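Local coordinates for protein ferritin light chain (Trichoplusia ni, PDB 1Z6O) that stores iron in soluble, non-toxic form as the light subunit of a secreted 24-chain ferritin, where it probably helps nucleate the ferrihydrite core, at residues 41-46 / 103-108; 67-72 / 203-208; 46-51 / 84-89; 107-112 / 137-142. One frame throughout, in Å; residues are numbered along the deposited sequence.

Contact 1. Residues 41-46 / 103-108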
loop_
_atom_site.group_PDB
_atom_site.type_symbol
_atom_site.label_atom_id
_atom_site.label_comp_id
_atom_site.label_asym_id
_atom_site.label_seq_id
_atom_site.Cartn_x
_atom_site.Cartn_y
_atom_site.Cartn_z
ATOM N N LEU A 41 -51.765 -16.369 15.856
ATOM C CA LEU A 41 -50.342 -16.042 15.765
ATOM C C LEU A 41 -49.612 -16.641 16.970
ATOM O O LEU A 41 -48.503 -17.164 16.843
ATOM C CB LEU A 41 -50.144 -14.527 15.708
ATOM C CG LEU A 41 -48.723 -14.102 15.306
ATOM C CD1 LEU A 41 -48.425 -14.600 13.876
ATOM C CD2 LEU A 41 -48.587 -12.575 15.392
ATOM N N GLN A 42 -50.229 -16.576 18.149
ATOM C CA GLN A 42 -49.611 -17.169 19.335
ATOM C C GLN A 42 -49.479 -18.681 19.152
ATOM O O GLN A 42 -48.447 -19.266 19.493
ATOM C CB GLN A 42 -50.455 -16.891 20.582
ATOM C CG GLN A 42 -50.467 -15.424 21.004
ATOM C CD GLN A 42 -51.400 -15.189 22.178
ATOM O OE1 GLN A 42 -51.370 -15.930 23.148
ATOM N NE2 GLN A 42 -52.217 -14.154 22.095
ATOM N N ALA A 43 -50.523 -19.324 18.634
ATOM C CA ALA A 43 -50.468 -20.773 18.418
ATOM C C ALA A 43 -49.434 -21.129 17.335
ATOM O O ALA A 43 -48.915 -22.242 17.307
ATOM C CB ALA A 43 -51.866 -21.315 18.013
ATOM N N TYR A 44 -49.146 -20.188 16.440
ATOM C CA TYR A 44 -48.166 -20.428 15.372
ATOM C C TYR A 44 -46.753 -20.445 15.977
ATOM O O TYR A 44 -45.891 -21.207 15.533
ATOM C CB TYR A 44 -48.285 -19.333 14.295
ATOM C CG TYR A 44 -47.674 -19.700 12.945
ATOM C CD1 TYR A 44 -47.787 -20.999 12.429
ATOM C CD2 TYR A 44 -47.067 -18.729 12.152
ATOM C CE1 TYR A 44 -47.315 -21.313 11.140
ATOM C CE2 TYR A 44 -46.588 -19.030 10.867
ATOM C CZ TYR A 44 -46.719 -20.321 10.370
ATOM O OH TYR A 44 -46.258 -20.609 9.094
ATOM N N ALA A 45 -46.510 -19.610 16.989
ATOM C CA ALA A 45 -45.203 -19.617 17.656
ATOM C C ALA A 45 -45.055 -20.979 18.343
ATOM O O ALA A 45 -43.989 -21.589 18.336
ATOM C CB ALA A 45 -45.127 -18.501 18.708
ATOM N N LYS A 46 -46.143 -21.448 18.939
ATOM C CA LYS A 46 -46.137 -22.728 19.638
ATOM C C LYS A 46 -45.865 -23.891 18.681
ATOM O O LYS A 46 -45.147 -24.837 19.027
ATOM C CB LYS A 46 -47.480 -22.920 20.346
ATOM C CG LYS A 46 -47.646 -24.255 21.057
ATOM C CD LYS A 46 -49.039 -24.341 21.675
ATOM C CE LYS A 46 -49.390 -25.763 22.059
ATOM N NZ LYS A 46 -50.750 -25.825 22.652
ATOM N N PHE A 103 -48.341 -19.518 25.991
ATOM C CA PHE A 103 -47.807 -20.768 25.454
ATOM C C PHE A 103 -48.755 -21.959 25.427
ATOM O O PHE A 103 -48.382 -23.037 24.967
ATOM C CB PHE A 103 -46.517 -21.156 26.184
ATOM C CG PHE A 103 -45.377 -20.210 25.917
ATOM C CD1 PHE A 103 -45.246 -19.039 26.649
ATOM C CD2 PHE A 103 -44.471 -20.471 24.899
ATOM C CE1 PHE A 103 -44.219 -18.130 26.370
ATOM C CE2 PHE A 103 -43.439 -19.569 24.612
ATOM C CZ PHE A 103 -43.317 -18.400 25.350
ATOM N N ASP A 104 -49.975 -21.773 25.906
ATOM C CA ASP A 104 -50.935 -22.868 25.885
ATOM C C ASP A 104 -52.084 -22.548 24.931
ATOM O O ASP A 104 -53.142 -23.167 24.996
ATOM C CB ASP A 104 -51.498 -23.118 27.281
ATOM C CG ASP A 104 -51.879 -24.583 27.502
ATOM O OD1 ASP A 104 -52.160 -25.293 26.508
ATOM O OD2 ASP A 104 -51.899 -25.026 28.674
ATOM N N GLN A 105 -51.878 -21.581 24.042
ATOM C CA GLN A 105 -52.925 -21.201 23.102
ATOM C C GLN A 105 -53.046 -22.232 21.994
ATOM O O GLN A 105 -52.052 -22.651 21.410
ATOM C CB GLN A 105 -52.628 -19.828 22.491
ATOM C CG GLN A 105 -53.706 -19.348 21.538
ATOM C CD GLN A 105 -55.066 -19.235 22.221
ATOM O OE1 GLN A 105 -55.213 -18.505 23.195
ATOM N NE2 GLN A 105 -56.061 -19.964 21.710
ATOM N N HIS A 106 -54.269 -22.639 21.694
ATOM C CA HIS A 106 -54.484 -23.618 20.639
ATOM C C HIS A 106 -55.014 -22.961 19.383
ATOM O O HIS A 106 -55.620 -21.893 19.433
ATOM C CB HIS A 106 -55.462 -24.694 21.118
ATOM C CG HIS A 106 -54.947 -25.493 22.274
ATOM N ND1 HIS A 106 -53.841 -26.311 22.176
ATOM C CD2 HIS A 106 -55.353 -25.563 23.563
ATOM C CE1 HIS A 106 -53.587 -26.849 23.356
ATOM N NE2 HIS A 106 -54.490 -26.411 24.216
ATOM N N SER A 107 -54.760 -23.600 18.249
ATOM C CA SER A 107 -55.223 -23.109 16.965
ATOM C C SER A 107 -56.641 -23.631 16.744
ATOM O O SER A 107 -57.011 -24.662 17.294
ATOM C CB SER A 107 -54.329 -23.646 15.847
ATOM O OG SER A 107 -54.868 -23.324 14.576
ATOM N N THR A 108 -57.429 -22.925 15.943
ATOM C CA THR A 108 -58.783 -23.376 15.645
ATOM C C THR A 108 -58.720 -24.235 14.395
ATOM O O THR A 108 -59.630 -25.010 14.120
ATOM C CB THR A 108 -59.734 -22.208 15.348
ATOM O OG1 THR A 108 -59.268 -21.506 14.192
ATOM C CG2 THR A 108 -59.801 -21.254 16.524
HETATM O O HOH W 1 -54.082 -16.445 24.213
#

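Contact 2. Residues 67-72 / 203-208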
loop_
_atom_site.group_PDB
_atom_site.type_symbol
_atom_site.label_atom_id
_atom_site.label_comp_id
_atom_site.label_asym_id
_atom_site.label_seq_id
_atom_site.Cartn_x
_atom_site.Cartn_y
_atom_site.Cartn_z
ATOM N N THR A 67 -26.807 -45.084 11.984
ATOM C CA THR A 67 -27.354 -44.358 10.834
ATOM C C THR A 67 -26.236 -43.547 10.213
ATOM O O THR A 67 -25.978 -43.645 9.010
ATOM C CB THR A 67 -28.499 -43.439 11.272
ATOM O OG1 THR A 67 -28.052 -42.602 12.352
ATOM C CG2 THR A 67 -29.681 -44.289 11.746
ATOM N N ASN A 68 -25.584 -42.738 11.045
ATOM C CA ASN A 68 -24.437 -41.939 10.643
ATOM C C ASN A 68 -24.614 -41.245 9.287
ATOM O O ASN A 68 -23.781 -41.403 8.392
ATOM C CB ASN A 68 -23.188 -42.850 10.619
ATOM C CG ASN A 68 -21.885 -42.070 10.682
ATOM O OD1 ASN A 68 -21.663 -41.289 11.604
ATOM N ND2 ASN A 68 -21.010 -42.288 9.706
ATOM N N ARG A 69 -25.697 -40.482 9.143
ATOM C CA ARG A 69 -25.965 -39.742 7.903
ATOM C C ARG A 69 -25.776 -38.260 8.210
ATOM O O ARG A 69 -26.740 -37.570 8.563
ATOM C CB ARG A 69 -27.405 -39.974 7.446
ATOM C CG ARG A 69 -27.778 -41.424 7.168
ATOM C CD ARG A 69 -27.072 -41.972 5.924
ATOM N NE ARG A 69 -27.692 -43.218 5.475
ATOM C CZ ARG A 69 -27.127 -44.070 4.618
ATOM N NH1 ARG A 69 -25.932 -43.810 4.111
ATOM N NH2 ARG A 69 -27.743 -45.201 4.298
ATOM N N ALA A 70 -24.549 -37.769 8.076
ATOM C CA ALA A 70 -24.255 -36.368 8.379
ATOM C C ALA A 70 -25.070 -35.373 7.543
ATOM O O ALA A 70 -25.397 -34.282 8.020
ATOM C CB ALA A 70 -22.759 -36.100 8.210
ATOM N N GLY A 71 -25.395 -35.746 6.308
ATOM C CA GLY A 71 -26.176 -34.874 5.444
ATOM C C GLY A 71 -27.616 -34.771 5.924
ATOM O O GLY A 71 -28.180 -33.677 5.987
ATOM N N PHE A 72 -28.229 -35.904 6.251
ATOM C CA PHE A 72 -29.601 -35.882 6.754
ATOM C C PHE A 72 -29.641 -35.159 8.097
ATOM O O PHE A 72 -30.565 -34.394 8.386
ATOM C CB PHE A 72 -30.147 -37.303 6.927
ATOM C CG PHE A 72 -30.617 -37.927 5.641
ATOM C CD1 PHE A 72 -29.700 -38.432 4.719
ATOM C CD2 PHE A 72 -31.975 -37.968 5.332
ATOM C CE1 PHE A 72 -30.125 -38.968 3.505
ATOM C CE2 PHE A 72 -32.418 -38.500 4.118
ATOM C CZ PHE A 72 -31.489 -39.002 3.200
ATOM N N VAL A 203 -24.419 -41.745 -1.507
ATOM C CA VAL A 203 -24.154 -40.630 -2.417
ATOM C C VAL A 203 -25.110 -39.459 -2.146
ATOM O O VAL A 203 -24.711 -38.288 -2.155
ATOM C CB VAL A 203 -24.292 -41.100 -3.892
ATOM C CG1 VAL A 203 -24.323 -39.897 -4.848
ATOM C CG2 VAL A 203 -23.096 -42.019 -4.241
ATOM N N PHE A 204 -26.372 -39.777 -1.894
ATOM C CA PHE A 204 -27.359 -38.734 -1.622
ATOM C C PHE A 204 -27.014 -38.000 -0.323
ATOM O O PHE A 204 -27.116 -36.771 -0.253
ATOM C CB PHE A 204 -28.760 -39.337 -1.523
ATOM C CG PHE A 204 -29.849 -38.300 -1.474
ATOM C CD1 PHE A 204 -30.242 -37.634 -2.634
ATOM C CD2 PHE A 204 -30.439 -37.950 -0.261
ATOM C CE1 PHE A 204 -31.212 -36.622 -2.590
ATOM C CE2 PHE A 204 -31.408 -36.939 -0.203
ATOM C CZ PHE A 204 -31.792 -36.276 -1.368
ATOM N N ASP A 205 -26.607 -38.739 0.709
ATOM C CA ASP A 205 -26.231 -38.083 1.965
ATOM C C ASP A 205 -25.033 -37.152 1.760
ATOM O O ASP A 205 -24.978 -36.066 2.340
ATOM C CB ASP A 205 -25.889 -39.105 3.054
ATOM C CG ASP A 205 -25.520 -38.432 4.379
ATOM O OD1 ASP A 205 -24.316 -38.243 4.662
ATOM O OD2 ASP A 205 -26.449 -38.061 5.126
ATOM N N GLU A 206 -24.071 -37.569 0.934
ATOM C CA GLU A 206 -22.901 -36.727 0.663
ATOM C C GLU A 206 -23.354 -35.460 -0.067
ATOM O O GLU A 206 -22.840 -34.364 0.174
ATOM C CB GLU A 206 -21.881 -37.495 -0.192
ATOM C CG GLU A 206 -21.204 -38.655 0.555
ATOM C CD GLU A 206 -20.277 -38.170 1.669
ATOM O OE1 GLU A 206 -19.440 -37.284 1.396
ATOM O OE2 GLU A 206 -20.376 -38.673 2.811
ATOM N N TYR A 207 -24.321 -35.618 -0.962
ATOM C CA TYR A 207 -24.879 -34.488 -1.704
ATOM C C TYR A 207 -25.547 -33.502 -0.723
ATOM O O TYR A 207 -25.390 -32.284 -0.851
ATOM C CB TYR A 207 -25.911 -34.997 -2.711
ATOM C CG TYR A 207 -26.759 -33.911 -3.333
ATOM C CD1 TYR A 207 -26.215 -33.019 -4.258
ATOM C CD2 TYR A 207 -28.116 -33.792 -3.015
ATOM C CE1 TYR A 207 -26.996 -32.034 -4.857
ATOM C CE2 TYR A 207 -28.913 -32.806 -3.614
ATOM C CZ TYR A 207 -28.340 -31.936 -4.534
ATOM O OH TYR A 207 -29.108 -30.973 -5.146
ATOM N N LEU A 208 -26.297 -34.020 0.251
ATOM C CA LEU A 208 -26.931 -33.135 1.231
ATOM C C LEU A 208 -25.879 -32.370 2.033
ATOM O O LEU A 208 -26.069 -31.195 2.359
ATOM C CB LEU A 208 -27.830 -33.918 2.196
ATOM C CG LEU A 208 -29.134 -34.494 1.626
ATOM C CD1 LEU A 208 -29.929 -35.149 2.764
ATOM C CD2 LEU A 208 -29.974 -33.382 0.974
HETATM O O HOH W 2 -22.300 -39.347 7.273
#

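Contact 3. Residues 46-51 / 84-89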
loop_
_atom_site.group_PDB
_atom_site.type_symbol
_atom_site.label_atom_id
_atom_site.label_comp_id
_atom_site.label_asym_id
_atom_site.label_seq_id
_atom_site.Cartn_x
_atom_site.Cartn_y
_atom_site.Cartn_z
ATOM N N LYS A 46 -46.143 -21.448 18.939
ATOM C CA LYS A 46 -46.137 -22.728 19.638
ATOM C C LYS A 46 -45.865 -23.891 18.681
ATOM O O LYS A 46 -45.147 -24.837 19.027
ATOM C CB LYS A 46 -47.480 -22.920 20.346
ATOM C CG LYS A 46 -47.646 -24.255 21.057
ATOM C CD LYS A 46 -49.039 -24.341 21.675
ATOM C CE LYS A 46 -49.390 -25.763 22.059
ATOM N NZ LYS A 46 -50.750 -25.825 22.652
ATOM N N LEU A 47 -46.440 -23.831 17.484
ATOM C CA LEU A 47 -46.209 -24.894 16.498
ATOM C C LEU A 47 -44.730 -24.902 16.083
ATOM O O LEU A 47 -44.119 -25.968 15.967
ATOM C CB LEU A 47 -47.102 -24.686 15.264
ATOM C CG LEU A 47 -46.967 -25.705 14.117
ATOM C CD1 LEU A 47 -47.256 -27.125 14.619
ATOM C CD2 LEU A 47 -47.947 -25.325 12.998
ATOM N N HIS A 48 -44.147 -23.724 15.860
ATOM C CA HIS A 48 -42.732 -23.677 15.482
ATOM C C HIS A 48 -41.862 -24.200 16.619
ATOM O O HIS A 48 -40.870 -24.877 16.387
ATOM C CB HIS A 48 -42.279 -22.249 15.135
ATOM C CG HIS A 48 -42.634 -21.824 13.742
ATOM N ND1 HIS A 48 -43.869 -21.307 13.410
ATOM C CD2 HIS A 48 -41.915 -21.858 12.591
ATOM C CE1 HIS A 48 -43.896 -21.039 12.113
ATOM N NE2 HIS A 48 -42.723 -21.365 11.594
ATOM N N LEU A 49 -42.233 -23.875 17.852
ATOM C CA LEU A 49 -41.451 -24.321 19.006
ATOM C C LEU A 49 -41.439 -25.848 19.081
ATOM O O LEU A 49 -40.386 -26.473 19.245
ATOM C CB LEU A 49 -42.052 -23.727 20.289
ATOM C CG LEU A 49 -41.427 -24.155 21.623
ATOM C CD1 LEU A 49 -39.919 -23.836 21.633
ATOM C CD2 LEU A 49 -42.147 -23.414 22.760
ATOM N N GLU A 50 -42.616 -26.451 18.962
ATOM C CA GLU A 50 -42.731 -27.904 19.007
ATOM C C GLU A 50 -41.965 -28.536 17.852
ATOM O O GLU A 50 -41.232 -29.508 18.044
ATOM C CB GLU A 50 -44.210 -28.325 18.937
ATOM C CG GLU A 50 -45.008 -27.800 20.132
ATOM C CD GLU A 50 -46.523 -27.947 19.980
ATOM O OE1 GLU A 50 -47.017 -28.019 18.828
ATOM O OE2 GLU A 50 -47.217 -27.961 21.024
ATOM N N ARG A 51 -42.132 -27.999 16.649
ATOM C CA ARG A 51 -41.419 -28.573 15.515
ATOM C C ARG A 51 -39.908 -28.391 15.632
ATOM O O ARG A 51 -39.163 -29.262 15.175
ATOM C CB ARG A 51 -41.902 -27.975 14.184
ATOM C CG ARG A 51 -43.313 -28.386 13.795
ATOM C CD ARG A 51 -43.475 -29.908 13.725
ATOM N NE ARG A 51 -44.829 -30.257 13.295
ATOM C CZ ARG A 51 -45.474 -31.360 13.659
ATOM N NH1 ARG A 51 -44.893 -32.240 14.467
ATOM N NH2 ARG A 51 -46.711 -31.576 13.223
ATOM N N TRP A 84 -36.622 -22.621 15.586
ATOM C CA TRP A 84 -36.359 -22.025 16.902
ATOM C C TRP A 84 -36.293 -20.503 16.740
ATOM O O TRP A 84 -36.890 -19.739 17.503
ATOM C CB TRP A 84 -35.024 -22.548 17.465
ATOM C CG TRP A 84 -34.590 -21.856 18.739
ATOM C CD1 TRP A 84 -33.586 -20.937 18.874
ATOM C CD2 TRP A 84 -35.148 -22.038 20.044
ATOM N NE1 TRP A 84 -33.483 -20.536 20.192
ATOM C CE2 TRP A 84 -34.430 -21.196 20.930
ATOM C CE3 TRP A 84 -36.184 -22.838 20.558
ATOM C CZ2 TRP A 84 -34.714 -21.130 22.303
ATOM C CZ3 TRP A 84 -36.465 -22.776 21.927
ATOM C CH2 TRP A 84 -35.729 -21.925 22.782
ATOM N N SER A 85 -35.562 -20.061 15.728
ATOM C CA SER A 85 -35.431 -18.637 15.467
ATOM C C SER A 85 -36.801 -18.000 15.154
ATOM O O SER A 85 -37.093 -16.883 15.598
ATOM C CB SER A 85 -34.450 -18.432 14.302
ATOM O OG SER A 85 -34.385 -17.071 13.945
ATOM N N LYS A 86 -37.639 -18.700 14.397
ATOM C CA LYS A 86 -38.970 -18.179 14.064
ATOM C C LYS A 86 -39.865 -18.113 15.296
ATOM O O LYS A 86 -40.732 -17.249 15.394
ATOM C CB LYS A 86 -39.659 -19.049 13.006
ATOM C CG LYS A 86 -39.062 -18.918 11.595
ATOM C CD LYS A 86 -39.136 -17.485 11.086
ATOM C CE LYS A 86 -38.560 -17.363 9.667
ATOM N NZ LYS A 86 -38.558 -15.960 9.139
ATOM N N THR A 87 -39.678 -19.046 16.222
ATOM C CA THR A 87 -40.474 -19.045 17.448
ATOM C C THR A 87 -40.255 -17.709 18.167
ATOM O O THR A 87 -41.204 -17.042 18.581
ATOM C CB THR A 87 -40.044 -20.186 18.407
ATOM O OG1 THR A 87 -40.306 -21.453 17.790
ATOM C CG2 THR A 87 -40.831 -20.111 19.724
ATOM N N ILE A 88 -38.993 -17.321 18.312
ATOM C CA ILE A 88 -38.682 -16.077 19.002
ATOM C C ILE A 88 -39.183 -14.868 18.212
ATOM O O ILE A 88 -39.715 -13.914 18.786
ATOM C CB ILE A 88 -37.165 -15.980 19.271
ATOM C CG1 ILE A 88 -36.778 -17.042 20.316
ATOM C CG2 ILE A 88 -36.796 -14.576 19.791
ATOM C CD1 ILE A 88 -35.268 -17.223 20.480
ATOM N N ASP A 89 -39.028 -14.914 16.896
ATOM C CA ASP A 89 -39.492 -13.819 16.052
ATOM C C ASP A 89 -41.012 -13.624 16.170
ATOM O O ASP A 89 -41.494 -12.493 16.248
ATOM C CB ASP A 89 -39.134 -14.081 14.584
ATOM C CG ASP A 89 -39.377 -12.854 13.706
ATOM O OD1 ASP A 89 -40.330 -12.854 12.897
ATOM O OD2 ASP A 89 -38.617 -11.875 13.846
#

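Contact 4. Residues 107-112 / 137-142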
loop_
_atom_site.group_PDB
_atom_site.type_symbol
_atom_site.label_atom_id
_atom_site.label_comp_id
_atom_site.label_asym_id
_atom_site.label_seq_id
_atom_site.Cartn_x
_atom_site.Cartn_y
_atom_site.Cartn_z
ATOM N N SER A 107 -54.760 -23.600 18.249
ATOM C CA SER A 107 -55.223 -23.109 16.965
ATOM C C SER A 107 -56.641 -23.631 16.744
ATOM O O SER A 107 -57.011 -24.662 17.294
ATOM C CB SER A 107 -54.329 -23.646 15.847
ATOM O OG SER A 107 -54.868 -23.324 14.576
ATOM N N THR A 108 -57.429 -22.925 15.943
ATOM C CA THR A 108 -58.783 -23.376 15.645
ATOM C C THR A 108 -58.720 -24.235 14.395
ATOM O O THR A 108 -59.630 -25.010 14.120
ATOM C CB THR A 108 -59.734 -22.208 15.348
ATOM O OG1 THR A 108 -59.268 -21.506 14.192
ATOM C CG2 THR A 108 -59.801 -21.254 16.524
ATOM N N MET A 109 -57.641 -24.097 13.633
ATOM C CA MET A 109 -57.509 -24.873 12.410
ATOM C C MET A 109 -57.519 -26.353 12.746
ATOM O O MET A 109 -56.650 -26.856 13.464
ATOM C CB MET A 109 -56.228 -24.517 11.664
ATOM C CG MET A 109 -56.225 -25.013 10.231
ATOM S SD MET A 109 -54.674 -24.690 9.394
ATOM C CE MET A 109 -53.665 -25.561 10.427
ATOM N N LYS A 110 -58.526 -27.040 12.219
ATOM C CA LYS A 110 -58.704 -28.466 12.441
ATOM C C LYS A 110 -57.565 -29.254 11.810
ATOM O O LYS A 110 -57.532 -29.469 10.598
ATOM C CB LYS A 110 -60.058 -28.893 11.875
ATOM C CG LYS A 110 -61.212 -28.136 12.525
ATOM C CD LYS A 110 -62.453 -28.093 11.655
ATOM C CE LYS A 110 -63.500 -27.170 12.270
ATOM N NZ LYS A 110 -64.690 -26.989 11.395
ATOM N N THR A 111 -56.626 -29.668 12.653
ATOM C CA THR A 111 -55.466 -30.428 12.213
ATOM C C THR A 111 -55.420 -31.775 12.919
ATOM O O THR A 111 -55.453 -31.843 14.147
ATOM C CB THR A 111 -54.198 -29.648 12.505
ATOM N N GLU A 112 -55.344 -32.845 12.133
ATOM C CA GLU A 112 -55.293 -34.197 12.674
ATOM C C GLU A 112 -54.161 -34.343 13.688
ATOM O O GLU A 112 -53.223 -33.542 13.714
ATOM C CB GLU A 112 -55.116 -35.205 11.542
ATOM N N ALA A 137 -46.810 -24.239 6.322
ATOM C CA ALA A 137 -47.174 -23.352 5.217
ATOM C C ALA A 137 -48.680 -23.123 5.145
ATOM O O ALA A 137 -49.130 -21.996 4.943
ATOM C CB ALA A 137 -46.660 -23.926 3.883
ATOM N N GLU A 138 -49.465 -24.185 5.303
ATOM C CA GLU A 138 -50.914 -24.034 5.238
ATOM C C GLU A 138 -51.449 -23.297 6.461
ATOM O O GLU A 138 -52.489 -22.638 6.388
ATOM C CB GLU A 138 -51.584 -25.405 5.055
ATOM C CG GLU A 138 -51.287 -25.960 3.648
ATOM C CD GLU A 138 -51.899 -27.319 3.381
ATOM O OE1 GLU A 138 -52.350 -27.967 4.344
ATOM O OE2 GLU A 138 -51.916 -27.745 2.203
ATOM N N ARG A 139 -50.745 -23.399 7.583
ATOM C CA ARG A 139 -51.172 -22.664 8.772
ATOM C C ARG A 139 -50.948 -21.170 8.475
ATOM O O ARG A 139 -51.760 -20.332 8.855
ATOM C CB ARG A 139 -50.364 -23.088 10.004
ATOM C CG ARG A 139 -50.803 -22.387 11.304
ATOM C CD ARG A 139 -52.187 -22.861 11.772
ATOM N NE ARG A 139 -52.147 -24.237 12.272
ATOM C CZ ARG A 139 -51.683 -24.595 13.470
ATOM N NH1 ARG A 139 -51.212 -23.683 14.325
ATOM N NH2 ARG A 139 -51.679 -25.876 13.808
ATOM N N ALA A 140 -49.852 -20.821 7.799
ATOM C CA ALA A 140 -49.638 -19.412 7.465
ATOM C C ALA A 140 -50.750 -18.932 6.523
ATOM O O ALA A 140 -51.223 -17.808 6.651
ATOM C CB ALA A 140 -48.258 -19.198 6.804
ATOM N N PHE A 141 -51.157 -19.773 5.573
ATOM C CA PHE A 141 -52.236 -19.399 4.644
ATOM C C PHE A 141 -53.522 -19.134 5.437
ATOM O O PHE A 141 -54.275 -18.209 5.147
ATOM C CB PHE A 141 -52.519 -20.537 3.650
ATOM C CG PHE A 141 -51.585 -20.578 2.454
ATOM C CD1 PHE A 141 -50.371 -19.885 2.456
ATOM C CD2 PHE A 141 -51.932 -21.328 1.327
ATOM C CE1 PHE A 141 -49.504 -19.941 1.339
ATOM C CE2 PHE A 141 -51.081 -21.392 0.210
ATOM C CZ PHE A 141 -49.860 -20.693 0.221
ATOM N N TYR A 142 -53.768 -19.975 6.430
ATOM C CA TYR A 142 -54.962 -19.855 7.270
ATOM C C TYR A 142 -54.972 -18.539 8.064
ATOM O O TYR A 142 -55.971 -17.823 8.096
ATOM C CB TYR A 142 -55.010 -21.047 8.226
ATOM C CG TYR A 142 -56.188 -21.031 9.162
ATOM C CD1 TYR A 142 -57.463 -21.353 8.708
ATOM C CD2 TYR A 142 -56.028 -20.687 10.503
ATOM C CE1 TYR A 142 -58.559 -21.335 9.569
ATOM C CE2 TYR A 142 -57.115 -20.663 11.375
ATOM C CZ TYR A 142 -58.377 -20.989 10.899
ATOM O OH TYR A 142 -59.458 -20.977 11.751
#

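Contact 1. Residues 41-46 / 103-108
F103 begins the crossing of a loop over helix 37-61 by placing its carbonyl O 3.6 Å from K46 CD, while its ring turns off to I91 of helix 70-96. This loop is the long connection between the second and third helices of the ferritin four-helix bundle, here laid against the first. At D104, OD1 stops 4.1 Å from K46 NZ, too far for a salt bridge, though the charges are complementary. Q105 comes in closer: its O is 3.5 Å from K46 CD, and its CB packs 4.1 Å from Q42 CB. The amide planes of Q42 and Q105 stand 89° apart, and a water O 2.6 Å from Q105 OE1 bridges it to Q42 OE1. Q105 NE2 reaches H106 O in the carbonyl plane at 3.0 Å. K46, with CG anti to its backbone N (chi1 177°) and extended beyond, sets NZ 3.1 Å from CE1 of the H106 ring, obliquely. With an alanine in place of K46, D104 would probably be left without its nearby positive charge and the carbonyls of F103 and Q105 without their cover. S107, whose OG bonds E40, ends the crossing with its backbone N 3.7 Å from A43 CB.

Contact 2. Residues 67-72 / 203-208
D205 reaches across from helix 197-211 to the first turn of helix 70-96, and its side chain carries most of the join. CB points at the other segment, and a chi1 of -179° carries CG to the far side from the amide nitrogen of D205, delivering the carboxylate to the amides of G71 and F72. OD1 accepts from G71 N at 3.2 Å with an N-H...O angle of 162°, on its syn side but somewhat out of plane; Q209 NE2 is a further partner. OD2 takes F72 N at 3.0 Å, nearly along its own C-O axis, and a weak bond from G71 N. It also sits 3.2 Å from R69 CB and 3.3 Å from F72 CD1, in the plane of a ring turned only 6° from the carboxylate. An asparagine here, uncharged and with an NH2 in place of one oxygen, would probably leave G71 N or F72 N without a good acceptor. Beyond this grip, L208 CD1 lies over the F72 face, 3.9 Å from its centroid, and F72 CZ meets F204 CD2 at 3.8 Å. G71 CA comes 3.5 Å from D205 O, where a CB would clash. A carboxylate at the backbone amides of a helix's first turn is a classic stabilising partner, and here it ties the short fifth helix of the ferritin fold to the bundle.

Contact 3. Residues 46-51 / 84-89
H48 and T87 mark the tight crossing of two antiparallel helices of the ferritin four-helix bundle: their CA atoms are 5.5 Å apart, the local axes approach to 8.0 Å, and their directions differ by 156°. Van der Waals packing comes first. A chi1 of 176° swings L49 CG away from its own amide nitrogen; the side chain runs alongside W84 in the same direction and brings CD1 to 3.6 Å from W84 CZ3, while the indole NE1 bonds S65 of a neighbouring heavy chain. On the other flank H48 and K86 also lie side by side, with CD2 of the imidazole 3.6 Å from K86 CB. The polar ends of that pair are held elsewhere: H48 ND1 by Y44 O, and K86 NZ by E166 O together with a cation-pi contact to F167. No hydrogen bond joins the two segments. T87 OG1 binds A83 O in its own helix and still presses against the partner backbone, 3.1 Å from L49 N at a poor bonding angle and 3.4 Å from H48 C.

Contact 4. Residues 107-112 / 137-142
Over one face of the Y142 ring sits M109 CB, 4.0 Å from the centroid and 13° off the normal, a CH-pi contact. At the edge of the same ring, near its plane, is T108 OG1, which accepts a short hydrogen bond from Y142 OH at 2.5 Å. The R139 guanidinium has S107 on one face, with CB 3.5 Å from NH1. M109 chi1 (-165°) sends CG off on the side remote from N, and the chain slides back over Y142 in the opposite direction, taking SD obliquely to 4.6 Å from the ring centroid, a Met-aromatic contact, and to 3.8 Å from Y142 CB. The loop is braced by an ST turn in which S107 OG accepts from M109 N at 3.0 Å, with an N-H...O angle of 144°. E40 of helix 37-61 accepts from T108 N, so the turn is held from a second helix as well. The whole contact lies at the surface, where the loop leading into helix 122-148 folds back onto that helix. R139 touches Y44 and L47 of helix 37-61, A140 faces helix 157-190, and E138 and F141 meet Y28 of a second copy of this light chain.

Contacts 1, 3 and 4 lie near the middle of the chain, and all three touch one another. Contact 3 is buried helix against helix and has no hydrogen bond across it. Contacts 1 and 4 lay successive parts of one loop, sharing S107 and T108, on helix 37-61 and then on helix 122-148; contact 1 is partly buried and contact 4 lies at the surface, and both mix polar with apolar groups. K46 belongs to both 41-46 and 46-51, but its side chain serves the loop. Contact 2 stands apart, its centre 26 Å from that of contact 3 although both use helix 70-96; buried like contact 3, it differs in holding a carboxylate against backbone amides.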